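Local coordinates for phosphinothricin N-acetyltransferase (Brucella ovis, PDB 5DWM), which probably transfers an acetyl group from acetyl-CoA to an acceptor amine, as a phosphinothricin N-acetyltransferase of the GNAT family, at residues 18-23 against 43-48; 24-29 against 95-100; 129-134 against 160-165; 147-152 against 167-172. One frame throughout, in Å; residues are numbered along the deposited sequence.

Contact 1: residues 18-23 against 43-48; sequences ADIETI and PTMDEM
I20 and I23, on the first turn of helix 20-33, face M48 of helix 45-58, and this is the tightly packed part of the contact. In the conformer modelled, CD1 of I20 approaches the M48 backbone, 4.0 Å from C of M48 and 4.4 Å from CB of the same residue. Three residues on, CG2 of I23 meets the terminal methyl CE of M48 at 4.0 Å. The M48 chain is folded at both chi2 (-65°) and chi3 (-73°), and this double bend brings CE round to I23. Y74 of strand 70-79 touches both I23 and M48, so the buried end of the contact rests on the sheet.

The solvent side is built differently. E21 and M45 are exposed there, and the CE methyl of M45 lies 3.7 Å from CB of E21 in a modelled conformer whose position is less certain, as is that of I20. The E21 chain is extended beyond CG. At the start of helix 45-58, T44 is the N-cap: its OG1 accepts from N of E47 at 3.0 Å.

No hydrogen bond links the two segments. Methyl and thioether groups make the joint between the two N-terminal helices of this GNAT domain, which implies that it is held by hydrophobic burial and dispersion.

Contact 2: residues 24-29 against 95-100; sequences TAIYTQ and YIAPDA
Y27 and Y95 form the aromatic part of the contact, a T-shaped pair with ring centroids 5.0 Å apart and planes at 77°. The edge of Y27 is turned to the face of Y95: CE1 of Y27 comes to 3.6 Å from CZ of Y95, and the neighbouring CD1 of Y27 sits over the centre of the Y95 ring. With CG of Y27 anti to the backbone N (chi1 -170°), the ring leans from helix 20-33 toward strand 89-96. Its hydroxyl is held by E39 and S37.

Aliphatic contacts continue along the same helix face. CG2 of I26 lies 3.7 Å from C of I96, against the peptide that leads into A97, while CG1 of I26 approaches CB of A97 at 4.0 Å. Farther out, CB of Q29 rests on CG of P98 at 3.8 Å, the two side chains crossing at about a right angle.

The polar link is indirect. Water 1 donates to O of I26 and to O of I96, at 2.9 Å each, and so joins two carbonyls that could not bond to one another.

The CB of I96, a residue seen to bind acetyl-CoA, is directed away from this helix, and its side chain touches I105 and L109 of helix 105-119. The chemistry implies that apolar packing, one aromatic pair and a bridging water join helix 20-33 to the strand end, consistent with the opposite side of the strand serving the cofactor site.

Contact 3: residues 129-134 against 160-165; sequences IGDGEH and HGRWLD
D131 and R162 form a salt bridge that joins the loop after strand 124-129 to the start of strand 162-172, at the margin of the mixed sheet of the GNAT fold. NH2 of R162 points almost straight at OD2 of D131 (N-H...O 169°), although the refined position of OD2 is less certain. The second arm, from NH1 of R162 to OD1 of D131, is weak at 3.5 Å. Carboxylate and guanidinium planes are 40° apart, so the two groups are twisted from a flat paired bridge. CG of D131 is anti to the backbone N, which carries the carboxylate across to the arginine.

A backbone bond supports the same loop: N of G132 donates to O of D165 at 2.9 Å. Water 2 adds a three-way link, donating to OD1 of D131 at 2.6 Å and accepting from N of E133 and N of D165. OD1 thus has a firm water partner besides the weak arginine arm. D165 turns its own carboxylate to G155 N, R152 and R177 of the second subunit, placing this strand beside the dimer interface.

Beyond the polar core, the R162 guanidinium lies between two residues. H134 stacks on one face, with centres 3.9 Å apart and planes at 6°; a bend at chi3 of R162 helps to lay the group over the ring. On the opposite face is a methyl of L164, which also packs against the acid: its CD2 is 3.7 Å from CG of D131.

Contact 4: residues 147-152 against 167-172; sequences FTHCGR and VLMQLP
F147 offers one ring face to L171, whose CB stands over the ring centre, 3.7 Å from the centroid and only 3° off the normal. The backbone carbon C of M169 lies at the edge of that ring. H149 is covered in the same manner by M169: methyl CE is 3.7 Å from the imidazole centroid, SD lies over the same ring in a sulfur-aromatic contact, and CG1 of V167 sits at the edge. H149 and M169 run side by side, and a bend at chi3 (68°) of M169 folds its methyl over the imidazole. NE2 of H149 is bonded to E143.

These contacts decorate the antiparallel hairpin of strands 148-159 and 162-172. T148 and Q170 are a hydrogen-bonded pair, with N of T148 donating to O of Q170 and N of Q170 to O of T148, both at 2.9 Å. Beyond the non-hydrogen-bonded pair H149/M169, C150 and G151 together face L168 in a classic beta bulge: N of C150 donates to O of L168, and N of L168 donates to O of G151, both at 2.8 Å.

SG of C150 packs on CB of L168 at 3.9 Å. OE1 of Q170 accepts from N of E154 of the second subunit.

Contacts 1 and 2 share helix 20-33 and touch through T24 and Y27, their centres about 12 Å apart; their segments alternate along the chain. Contacts 3 and 4 follow later, also alternating, with centres about 17 Å apart and strand 162-172 in common. They are joined by the salt bridge of E133 to R152 and by packing of I129 on M169. Contacts 1 and 4 lie on opposite sides of the chain's centre, about 29 Å between centres, while contacts 2, 3 and 4 all reach the same mixed sheet. One end thus sets helix 20-33, backed by helix 45-58, beside strand 89-96, which carries the acetyl-CoA-binding I94 and I96; the other carries the hairpin that meets the second subunit.

Contact 1: residues 18-23 against 43-48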
loop_
_atom_site.group_PDB
_atom_site.type_symbol
_atom_site.label_atom_id
_atom_site.label_comp_id
_atom_site.label_asym_id
_atom_site.label_seq_id
_atom_site.Cartn_x
_atom_site.Cartn_y
_atom_site.Cartn_z
ATOM N N ALA A 18 -12.242 -9.200 -25.012
ATOM C CA ALA A 18 -12.950 -10.474 -25.087
ATOM C C ALA A 18 -12.559 -11.428 -23.962
ATOM O O ALA A 18 -13.322 -12.355 -23.659
ATOM C CB ALA A 18 -12.688 -11.134 -26.441
ATOM N N ASP A 19 -11.402 -11.219 -23.331
ATOM C CA ASP A 19 -10.945 -12.091 -22.256
ATOM C C ASP A 19 -11.600 -11.790 -20.914
ATOM O O ASP A 19 -11.391 -12.553 -19.963
ATOM C CB ASP A 19 -9.426 -11.962 -22.056
ATOM C CG ASP A 19 -8.631 -12.309 -23.299
ATOM O OD1 ASP A 19 -9.058 -13.205 -24.048
ATOM O OD2 ASP A 19 -7.568 -11.678 -23.515
ATOM N N ILE A 20 -12.394 -10.721 -20.811
ATOM C CA ILE A 20 -12.908 -10.282 -19.509
ATOM C C ILE A 20 -13.790 -11.346 -18.867
ATOM O O ILE A 20 -13.797 -11.516 -17.640
ATOM C CB ILE A 20 -13.633 -8.927 -19.639
ATOM C CG1 ILE A 20 -12.626 -7.780 -19.587
ATOM C CG2 ILE A 20 -14.696 -8.754 -18.548
ATOM C CD1 ILE A 20 -11.963 -7.609 -18.228
ATOM N N GLU A 21 -14.560 -12.075 -19.678
ATOM C CA GLU A 21 -15.459 -13.078 -19.109
ATOM C C GLU A 21 -14.688 -14.156 -18.353
ATOM O O GLU A 21 -15.015 -14.478 -17.205
ATOM C CB GLU A 21 -16.339 -13.694 -20.195
ATOM C CG GLU A 21 -17.175 -14.847 -19.678
ATOM C CD GLU A 21 -18.123 -15.383 -20.714
ATOM O OE1 GLU A 21 -19.307 -14.991 -20.690
ATOM O OE2 GLU A 21 -17.680 -16.187 -21.558
ATOM N N THR A 22 -13.653 -14.723 -18.981
ATOM C CA THR A 22 -12.873 -15.764 -18.316
ATOM C C THR A 22 -12.055 -15.197 -17.159
ATOM O O THR A 22 -11.945 -15.829 -16.100
ATOM C CB THR A 22 -11.982 -16.480 -19.331
ATOM O OG1 THR A 22 -12.797 -17.035 -20.365
ATOM C CG2 THR A 22 -11.207 -17.606 -18.663
ATOM N N ILE A 23 -11.470 -14.009 -17.340
ATOM C CA ILE A 23 -10.721 -13.386 -16.253
ATOM C C ILE A 23 -11.607 -13.199 -15.027
ATOM O O ILE A 23 -11.193 -13.482 -13.893
ATOM C CB ILE A 23 -10.093 -12.065 -16.731
ATOM C CG1 ILE A 23 -8.843 -12.364 -17.567
ATOM C CG2 ILE A 23 -9.771 -11.166 -15.542
ATOM C CD1 ILE A 23 -8.371 -11.214 -18.387
ATOM N N PRO A 43 -16.262 -9.366 -7.915
ATOM C CA PRO A 43 -16.719 -8.283 -8.796
ATOM C C PRO A 43 -17.458 -8.827 -10.013
ATOM O O PRO A 43 -17.246 -9.957 -10.455
ATOM C CB PRO A 43 -15.416 -7.592 -9.223
ATOM C CG PRO A 43 -14.397 -8.009 -8.198
ATOM C CD PRO A 43 -14.797 -9.392 -7.772
ATOM N N THR A 44 -18.338 -7.995 -10.561
ATOM C CA THR A 44 -18.978 -8.332 -11.822
ATOM C C THR A 44 -17.977 -8.211 -12.975
ATOM O O THR A 44 -16.909 -7.595 -12.858
ATOM C CB THR A 44 -20.123 -7.358 -12.114
ATOM O OG1 THR A 44 -19.604 -6.016 -12.117
ATOM C CG2 THR A 44 -21.243 -7.484 -11.059
ATOM N N MET A 45 -18.355 -8.779 -14.122
ATOM C CA MET A 45 -17.589 -8.536 -15.336
ATOM C C MET A 45 -17.525 -7.046 -15.652
ATOM O O MET A 45 -16.486 -6.547 -16.109
ATOM C CB MET A 45 -18.215 -9.315 -16.489
ATOM C CG MET A 45 -17.333 -9.434 -17.696
ATOM S SD MET A 45 -18.129 -10.421 -18.971
ATOM C CE MET A 45 -18.729 -11.816 -18.023
ATOM N N ASP A 46 -18.622 -6.319 -15.408
ATOM C CA ASP A 46 -18.640 -4.880 -15.662
ATOM C C ASP A 46 -17.552 -4.184 -14.865
ATOM O O ASP A 46 -16.815 -3.342 -15.395
ATOM C CB ASP A 46 -20.008 -4.307 -15.291
ATOM C CG ASP A 46 -21.160 -5.109 -15.877
ATOM O OD1 ASP A 46 -21.837 -4.609 -16.807
ATOM O OD2 ASP A 46 -21.389 -6.241 -15.404
ATOM N N GLU A 47 -17.444 -4.525 -13.579
ATOM C CA GLU A 47 -16.434 -3.927 -12.713
ATOM C C GLU A 47 -15.022 -4.345 -13.121
ATOM O O GLU A 47 -14.104 -3.513 -13.135
ATOM C CB GLU A 47 -16.739 -4.293 -11.253
ATOM C CG GLU A 47 -15.653 -3.934 -10.250
ATOM C CD GLU A 47 -15.405 -2.443 -10.113
ATOM O OE1 GLU A 47 -16.279 -1.630 -10.493
ATOM O OE2 GLU A 47 -14.317 -2.092 -9.615
ATOM N N MET A 48 -14.834 -5.619 -13.491
ATOM C CA MET A 48 -13.509 -6.052 -13.932
ATOM C C MET A 48 -13.088 -5.323 -15.201
ATOM O O MET A 48 -11.939 -4.885 -15.317
ATOM C CB MET A 48 -13.458 -7.571 -14.124
ATOM C CG MET A 48 -13.634 -8.350 -12.812
ATOM S SD MET A 48 -12.280 -8.087 -11.635
ATOM C CE MET A 48 -10.951 -9.024 -12.417
#

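Contact 2: residues 24-29 against 95-100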
loop_
_atom_site.group_PDB
_atom_site.type_symbol
_atom_site.label_atom_id
_atom_site.label_comp_id
_atom_site.label_asym_id
_atom_site.label_seq_id
_atom_site.Cartn_x
_atom_site.Cartn_y
_atom_site.Cartn_z
ATOM N N THR A 24 -12.841 -12.729 -15.240
ATOM C CA THR A 24 -13.793 -12.593 -14.141
ATOM C C THR A 24 -14.092 -13.938 -13.487
ATOM O O THR A 24 -14.181 -14.029 -12.260
ATOM C CB THR A 24 -15.068 -11.922 -14.650
ATOM O OG1 THR A 24 -14.731 -10.651 -15.228
ATOM C CG2 THR A 24 -16.061 -11.706 -13.509
ATOM N N ALA A 25 -14.254 -14.995 -14.286
ATOM C CA ALA A 25 -14.487 -16.320 -13.711
ATOM C C ALA A 25 -13.297 -16.795 -12.875
ATOM O O ALA A 25 -13.477 -17.358 -11.786
ATOM C CB ALA A 25 -14.819 -17.332 -14.814
ATOM N N ILE A 26 -12.075 -16.571 -13.362
ATOM C CA ILE A 26 -10.880 -16.962 -12.615
ATOM C C ILE A 26 -10.809 -16.196 -11.300
ATOM O O ILE A 26 -10.585 -16.773 -10.230
ATOM C CB ILE A 26 -9.623 -16.729 -13.469
ATOM C CG1 ILE A 26 -9.612 -17.704 -14.651
ATOM C CG2 ILE A 26 -8.353 -16.875 -12.633
ATOM C CD1 ILE A 26 -8.502 -17.446 -15.652
ATOM N N TYR A 27 -10.994 -14.878 -11.363
ATOM C CA TYR A 27 -10.912 -14.078 -10.146
ATOM C C TYR A 27 -12.043 -14.420 -9.178
ATOM O O TYR A 27 -11.831 -14.421 -7.954
ATOM C CB TYR A 27 -10.885 -12.582 -10.492
ATOM C CG TYR A 27 -10.569 -11.705 -9.298
ATOM C CD1 TYR A 27 -9.383 -11.866 -8.590
ATOM C CD2 TYR A 27 -11.465 -10.738 -8.865
ATOM C CE1 TYR A 27 -9.097 -11.087 -7.476
ATOM C CE2 TYR A 27 -11.189 -9.947 -7.746
ATOM C CZ TYR A 27 -10.000 -10.139 -7.064
ATOM O OH TYR A 27 -9.695 -9.375 -5.969
ATOM N N THR A 28 -13.236 -14.727 -9.699
ATOM C CA THR A 28 -14.348 -15.119 -8.836
ATOM C C THR A 28 -13.972 -16.314 -7.966
ATOM O O THR A 28 -14.217 -16.319 -6.754
ATOM C CB THR A 28 -15.586 -15.419 -9.687
ATOM O OG1 THR A 28 -16.087 -14.195 -10.242
ATOM C CG2 THR A 28 -16.688 -16.104 -8.857
ATOM N N GLN A 29 -13.369 -17.342 -8.572
ATOM C CA GLN A 29 -12.951 -18.506 -7.790
ATOM C C GLN A 29 -11.885 -18.142 -6.765
ATOM O O GLN A 29 -11.915 -18.632 -5.628
ATOM C CB GLN A 29 -12.457 -19.623 -8.715
ATOM C CG GLN A 29 -13.569 -20.267 -9.521
ATOM C CD GLN A 29 -14.775 -20.588 -8.661
ATOM O OE1 GLN A 29 -14.665 -21.303 -7.664
ATOM N NE2 GLN A 29 -15.931 -20.035 -9.028
ATOM N N TYR A 95 -3.200 -14.265 -11.180
ATOM C CA TYR A 95 -4.221 -15.229 -10.792
ATOM C C TYR A 95 -4.318 -16.328 -11.835
ATOM O O TYR A 95 -4.286 -16.054 -13.038
ATOM C CB TYR A 95 -5.592 -14.564 -10.617
ATOM C CG TYR A 95 -5.663 -13.758 -9.343
ATOM C CD1 TYR A 95 -5.945 -14.373 -8.131
ATOM C CD2 TYR A 95 -5.423 -12.392 -9.344
ATOM C CE1 TYR A 95 -6.008 -13.648 -6.956
ATOM C CE2 TYR A 95 -5.481 -11.652 -8.166
ATOM C CZ TYR A 95 -5.774 -12.287 -6.976
ATOM O OH TYR A 95 -5.834 -11.565 -5.804
ATOM N N ILE A 96 -4.466 -17.564 -11.363
ATOM C CA ILE A 96 -4.487 -18.744 -12.214
ATOM C C ILE A 96 -5.817 -19.467 -12.023
ATOM O O ILE A 96 -6.350 -19.520 -10.907
ATOM C CB ILE A 96 -3.300 -19.674 -11.878
ATOM C CG1 ILE A 96 -1.970 -18.907 -11.931
ATOM C CG2 ILE A 96 -3.261 -20.865 -12.817
ATOM C CD1 ILE A 96 -1.580 -18.402 -13.304
ATOM N N ALA A 97 -6.354 -20.009 -13.116
ATOM C CA ALA A 97 -7.562 -20.827 -13.029
ATOM C C ALA A 97 -7.315 -22.030 -12.121
ATOM O O ALA A 97 -6.222 -22.611 -12.144
ATOM C CB ALA A 97 -7.983 -21.317 -14.418
ATOM N N PRO A 98 -8.302 -22.436 -11.314
ATOM C CA PRO A 98 -8.064 -23.554 -10.385
ATOM C C PRO A 98 -7.593 -24.823 -11.064
ATOM O O PRO A 98 -6.701 -25.505 -10.546
ATOM C CB PRO A 98 -9.432 -23.742 -9.712
ATOM C CG PRO A 98 -10.069 -22.403 -9.795
ATOM C CD PRO A 98 -9.634 -21.838 -11.122
ATOM N N ASP A 99 -8.150 -25.154 -12.221
ATOM C CA ASP A 99 -7.755 -26.389 -12.885
ATOM C C ASP A 99 -6.448 -26.266 -13.657
ATOM O O ASP A 99 -6.018 -27.243 -14.277
ATOM C CB ASP A 99 -8.882 -26.901 -13.783
ATOM C CG ASP A 99 -9.330 -25.880 -14.802
ATOM O OD1 ASP A 99 -9.164 -24.663 -14.558
ATOM O OD2 ASP A 99 -9.865 -26.299 -15.852
ATOM N N ALA A 100 -5.801 -25.103 -13.625
ATOM C CA ALA A 100 -4.528 -24.902 -14.302
ATOM C C ALA A 100 -3.368 -24.729 -13.331
ATOM O O ALA A 100 -2.251 -24.429 -13.760
ATOM C CB ALA A 100 -4.609 -23.709 -15.260
HETATM O O HOH W 1 -8.688 -18.791 -9.417
#

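Contact 3: residues 129-134 against 160-165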
loop_
_atom_site.group_PDB
_atom_site.type_symbol
_atom_site.label_atom_id
_atom_site.label_comp_id
_atom_site.label_asym_id
_atom_site.label_seq_id
_atom_site.Cartn_x
_atom_site.Cartn_y
_atom_site.Cartn_z
ATOM N N ILE A 129 1.537 -10.073 -1.187
ATOM C CA ILE A 129 0.964 -11.417 -1.230
ATOM C C ILE A 129 0.031 -11.588 -0.037
ATOM O O ILE A 129 0.474 -11.626 1.117
ATOM C CB ILE A 129 2.063 -12.489 -1.254
ATOM C CG1 ILE A 129 2.990 -12.261 -2.460
ATOM C CG2 ILE A 129 1.442 -13.900 -1.255
ATOM C CD1 ILE A 129 4.193 -13.186 -2.496
ATOM N N GLY A 130 -1.267 -11.685 -0.315
ATOM C CA GLY A 130 -2.225 -11.892 0.751
ATOM C C GLY A 130 -2.153 -13.298 1.314
ATOM O O GLY A 130 -1.900 -14.268 0.597
ATOM N N ASP A 131 -2.396 -13.403 2.621
ATOM C CA ASP A 131 -2.355 -14.681 3.339
ATOM C C ASP A 131 -1.055 -15.435 3.060
ATOM O O ASP A 131 -1.057 -16.602 2.660
ATOM C CB ASP A 131 -3.589 -15.534 3.029
ATOM C CG ASP A 131 -3.712 -16.759 3.934
ATOM O OD1 ASP A 131 -2.973 -16.852 4.936
ATOM O OD2 ASP A 131 -4.554 -17.632 3.643
ATOM N N GLY A 132 0.072 -14.756 3.280
ATOM C CA GLY A 132 1.368 -15.327 2.951
ATOM C C GLY A 132 1.697 -16.614 3.680
ATOM O O GLY A 132 2.500 -17.408 3.180
ATOM N N GLU A 133 1.094 -16.845 4.848
ATOM C CA GLU A 133 1.374 -18.081 5.572
ATOM C C GLU A 133 0.871 -19.296 4.805
ATOM O O GLU A 133 1.533 -20.341 4.782
ATOM C CB GLU A 133 0.754 -18.024 6.969
ATOM C CG GLU A 133 0.979 -19.281 7.792
ATOM C CD GLU A 133 2.408 -19.420 8.275
ATOM O OE1 GLU A 133 3.168 -18.438 8.181
ATOM O OE2 GLU A 133 2.770 -20.514 8.755
ATOM N N HIS A 134 -0.289 -19.176 4.161
ATOM C CA HIS A 134 -0.892 -20.297 3.457
ATOM C C HIS A 134 -0.702 -20.241 1.949
ATOM O O HIS A 134 -0.767 -21.286 1.295
ATOM C CB HIS A 134 -2.389 -20.392 3.780
ATOM C CG HIS A 134 -2.674 -20.852 5.175
ATOM N ND1 HIS A 134 -3.856 -21.467 5.531
ATOM C CD2 HIS A 134 -1.928 -20.792 6.304
ATOM C CE1 HIS A 134 -3.827 -21.760 6.819
ATOM N NE2 HIS A 134 -2.667 -21.363 7.311
ATOM N N HIS A 160 -12.780 -15.446 5.841
ATOM C CA HIS A 160 -13.085 -16.866 6.026
ATOM C C HIS A 160 -12.753 -17.331 7.442
ATOM O O HIS A 160 -12.263 -18.443 7.654
ATOM C CB HIS A 160 -12.391 -17.745 4.979
ATOM C CG HIS A 160 -12.852 -17.509 3.571
ATOM N ND1 HIS A 160 -13.895 -16.666 3.251
ATOM C CD2 HIS A 160 -12.405 -18.013 2.395
ATOM C CE1 HIS A 160 -14.069 -16.658 1.941
ATOM N NE2 HIS A 160 -13.179 -17.470 1.399
ATOM N N GLY A 161 -12.997 -16.458 8.420
ATOM C CA GLY A 161 -12.810 -16.801 9.816
ATOM C C GLY A 161 -11.378 -16.848 10.301
ATOM O O GLY A 161 -11.139 -17.333 11.412
ATOM N N ARG A 162 -10.419 -16.336 9.525
ATOM C CA ARG A 162 -9.003 -16.454 9.845
ATOM C C ARG A 162 -8.307 -15.114 9.681
ATOM O O ARG A 162 -8.600 -14.361 8.745
ATOM C CB ARG A 162 -8.294 -17.443 8.890
ATOM C CG ARG A 162 -8.366 -18.904 9.271
ATOM C CD ARG A 162 -7.242 -19.702 8.587
ATOM N NE ARG A 162 -7.236 -19.527 7.134
ATOM C CZ ARG A 162 -6.232 -19.013 6.421
ATOM N NH1 ARG A 162 -5.110 -18.611 7.006
ATOM N NH2 ARG A 162 -6.347 -18.910 5.106
ATOM N N TRP A 163 -7.363 -14.835 10.576
ATOM C CA TRP A 163 -6.461 -13.706 10.389
ATOM C C TRP A 163 -5.383 -14.075 9.380
ATOM O O TRP A 163 -4.877 -15.202 9.372
ATOM C CB TRP A 163 -5.818 -13.287 11.713
ATOM C CG TRP A 163 -6.760 -12.533 12.597
ATOM C CD1 TRP A 163 -7.378 -12.994 13.727
ATOM C CD2 TRP A 163 -7.196 -11.179 12.419
ATOM N NE1 TRP A 163 -8.169 -11.996 14.272
ATOM C CE2 TRP A 163 -8.076 -10.878 13.482
ATOM C CE3 TRP A 163 -6.923 -10.194 11.461
ATOM C CZ2 TRP A 163 -8.689 -9.635 13.608
ATOM C CZ3 TRP A 163 -7.528 -8.963 11.586
ATOM C CH2 TRP A 163 -8.403 -8.690 12.651
ATOM N N LEU A 164 -5.029 -13.108 8.535
ATOM C CA LEU A 164 -4.141 -13.328 7.404
ATOM C C LEU A 164 -2.996 -12.336 7.491
ATOM O O LEU A 164 -3.189 -11.203 7.932
ATOM C CB LEU A 164 -4.879 -13.053 6.092
ATOM C CG LEU A 164 -6.279 -13.658 5.939
ATOM C CD1 LEU A 164 -6.897 -13.227 4.611
ATOM C CD2 LEU A 164 -6.238 -15.176 6.051
ATOM N N ASP A 165 -1.814 -12.756 7.035
ATOM C CA ASP A 165 -0.652 -11.882 6.966
ATOM C C ASP A 165 -0.391 -11.496 5.519
ATOM O O ASP A 165 -0.638 -12.283 4.604
ATOM C CB ASP A 165 0.613 -12.578 7.485
ATOM C CG ASP A 165 0.530 -12.960 8.956
ATOM O OD1 ASP A 165 -0.392 -12.520 9.672
ATOM O OD2 ASP A 165 1.414 -13.712 9.407
HETATM O O HOH W 2 -1.263 -15.539 6.403
#

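Contact 4: residues 147-152 against 167-172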
loop_
_atom_site.group_PDB
_atom_site.type_symbol
_atom_site.label_atom_id
_atom_site.label_comp_id
_atom_site.label_asym_id
_atom_site.label_seq_id
_atom_site.Cartn_x
_atom_site.Cartn_y
_atom_site.Cartn_z
ATOM N N PHE A 147 12.603 -12.695 -6.667
ATOM C CA PHE A 147 12.132 -11.737 -5.678
ATOM C C PHE A 147 12.730 -12.083 -4.321
ATOM O O PHE A 147 12.947 -13.257 -3.993
ATOM C CB PHE A 147 10.610 -11.801 -5.556
ATOM C CG PHE A 147 9.857 -11.130 -6.673
ATOM C CD1 PHE A 147 9.807 -11.687 -7.945
ATOM C CD2 PHE A 147 9.125 -9.975 -6.425
ATOM C CE1 PHE A 147 9.090 -11.071 -8.954
ATOM C CE2 PHE A 147 8.399 -9.363 -7.429
ATOM C CZ PHE A 147 8.373 -9.913 -8.696
ATOM N N THR A 148 12.994 -11.053 -3.524
ATOM C CA THR A 148 13.490 -11.233 -2.170
ATOM C C THR A 148 12.445 -10.763 -1.167
ATOM O O THR A 148 11.660 -9.854 -1.442
ATOM C CB THR A 148 14.808 -10.482 -1.950
ATOM O OG1 THR A 148 14.604 -9.084 -2.158
ATOM C CG2 THR A 148 15.859 -10.961 -2.935
ATOM N N HIS A 149 12.429 -11.407 -0.007
ATOM C CA HIS A 149 11.480 -11.038 1.032
ATOM C C HIS A 149 11.813 -9.666 1.594
ATOM O O HIS A 149 12.962 -9.390 1.945
ATOM C CB HIS A 149 11.523 -12.084 2.139
ATOM C CG HIS A 149 10.832 -13.353 1.771
ATOM N ND1 HIS A 149 9.475 -13.522 1.928
ATOM C CD2 HIS A 149 11.296 -14.497 1.214
ATOM C CE1 HIS A 149 9.134 -14.726 1.502
ATOM N NE2 HIS A 149 10.222 -15.340 1.068
ATOM N N CYS A 150 10.804 -8.798 1.684
ATOM C CA CYS A 150 11.039 -7.457 2.191
ATOM C C CYS A 150 10.002 -7.016 3.215
ATOM O O CYS A 150 9.933 -5.822 3.521
ATOM C CB CYS A 150 11.176 -6.430 1.050
ATOM S SG CYS A 150 9.708 -6.184 0.031
ATOM N N GLY A 151 9.202 -7.925 3.754
ATOM C CA GLY A 151 8.343 -7.553 4.863
ATOM C C GLY A 151 7.204 -8.525 5.057
ATOM O O GLY A 151 6.913 -9.371 4.212
ATOM N N ARG A 152 6.545 -8.377 6.204
ATOM C CA ARG A 152 5.381 -9.193 6.533
ATOM C C ARG A 152 4.527 -8.381 7.494
ATOM O O ARG A 152 4.941 -8.137 8.635
ATOM C CB ARG A 152 5.795 -10.519 7.162
ATOM C CG ARG A 152 4.625 -11.449 7.435
ATOM C CD ARG A 152 5.115 -12.881 7.623
ATOM N NE ARG A 152 4.043 -13.804 7.985
ATOM C CZ ARG A 152 4.018 -15.091 7.649
ATOM N NH1 ARG A 152 5.000 -15.619 6.926
ATOM N NH2 ARG A 152 3.005 -15.854 8.028
ATOM N N VAL A 167 2.555 -10.878 2.957
ATOM C CA VAL A 167 3.983 -11.051 2.702
ATOM C C VAL A 167 4.397 -10.127 1.561
ATOM O O VAL A 167 3.780 -10.136 0.489
ATOM C CB VAL A 167 4.316 -12.524 2.400
ATOM C CG1 VAL A 167 5.669 -12.638 1.695
ATOM C CG2 VAL A 167 4.294 -13.339 3.704
ATOM N N LEU A 168 5.421 -9.311 1.793
ATOM C CA LEU A 168 5.930 -8.397 0.777
ATOM C C LEU A 168 7.244 -8.922 0.209
ATOM O O LEU A 168 8.117 -9.373 0.961
ATOM C CB LEU A 168 6.167 -7.004 1.367
ATOM C CG LEU A 168 4.958 -6.399 2.073
ATOM C CD1 LEU A 168 5.434 -5.251 2.902
ATOM C CD2 LEU A 168 3.950 -5.927 1.059
ATOM N N MET A 169 7.381 -8.864 -1.123
ATOM C CA MET A 169 8.601 -9.277 -1.808
ATOM C C MET A 169 8.910 -8.283 -2.921
ATOM O O MET A 169 8.005 -7.654 -3.474
ATOM C CB MET A 169 8.462 -10.686 -2.404
ATOM C CG MET A 169 7.931 -11.716 -1.411
ATOM S SD MET A 169 7.950 -13.397 -2.054
ATOM C CE MET A 169 9.716 -13.692 -2.160
ATOM N N GLN A 170 10.188 -8.156 -3.275
ATOM C CA GLN A 170 10.539 -7.197 -4.317
ATOM C C GLN A 170 11.657 -7.721 -5.210
ATOM O O GLN A 170 12.464 -8.564 -4.817
ATOM C CB GLN A 170 10.877 -5.796 -3.769
ATOM C CG GLN A 170 12.175 -5.728 -2.985
ATOM C CD GLN A 170 12.463 -4.340 -2.430
ATOM O OE1 GLN A 170 12.695 -4.186 -1.234
ATOM N NE2 GLN A 170 12.474 -3.327 -3.302
ATOM N N LEU A 171 11.695 -7.175 -6.422
ATOM C CA LEU A 171 12.675 -7.549 -7.435
ATOM C C LEU A 171 13.209 -6.257 -8.032
ATOM O O LEU A 171 12.418 -5.452 -8.566
ATOM C CB LEU A 171 11.999 -8.380 -8.525
ATOM C CG LEU A 171 12.882 -8.809 -9.695
ATOM C CD1 LEU A 171 13.831 -9.939 -9.296
ATOM C CD2 LEU A 171 12.014 -9.226 -10.869
ATOM N N PRO A 172 14.516 -6.028 -8.011
ATOM C CA PRO A 172 15.061 -4.830 -8.649
ATOM C C PRO A 172 15.108 -5.003 -10.156
ATOM O O PRO A 172 15.290 -6.108 -10.674
ATOM C CB PRO A 172 16.478 -4.746 -8.072
ATOM C CG PRO A 172 16.855 -6.200 -7.856
ATOM C CD PRO A 172 15.570 -6.900 -7.456
#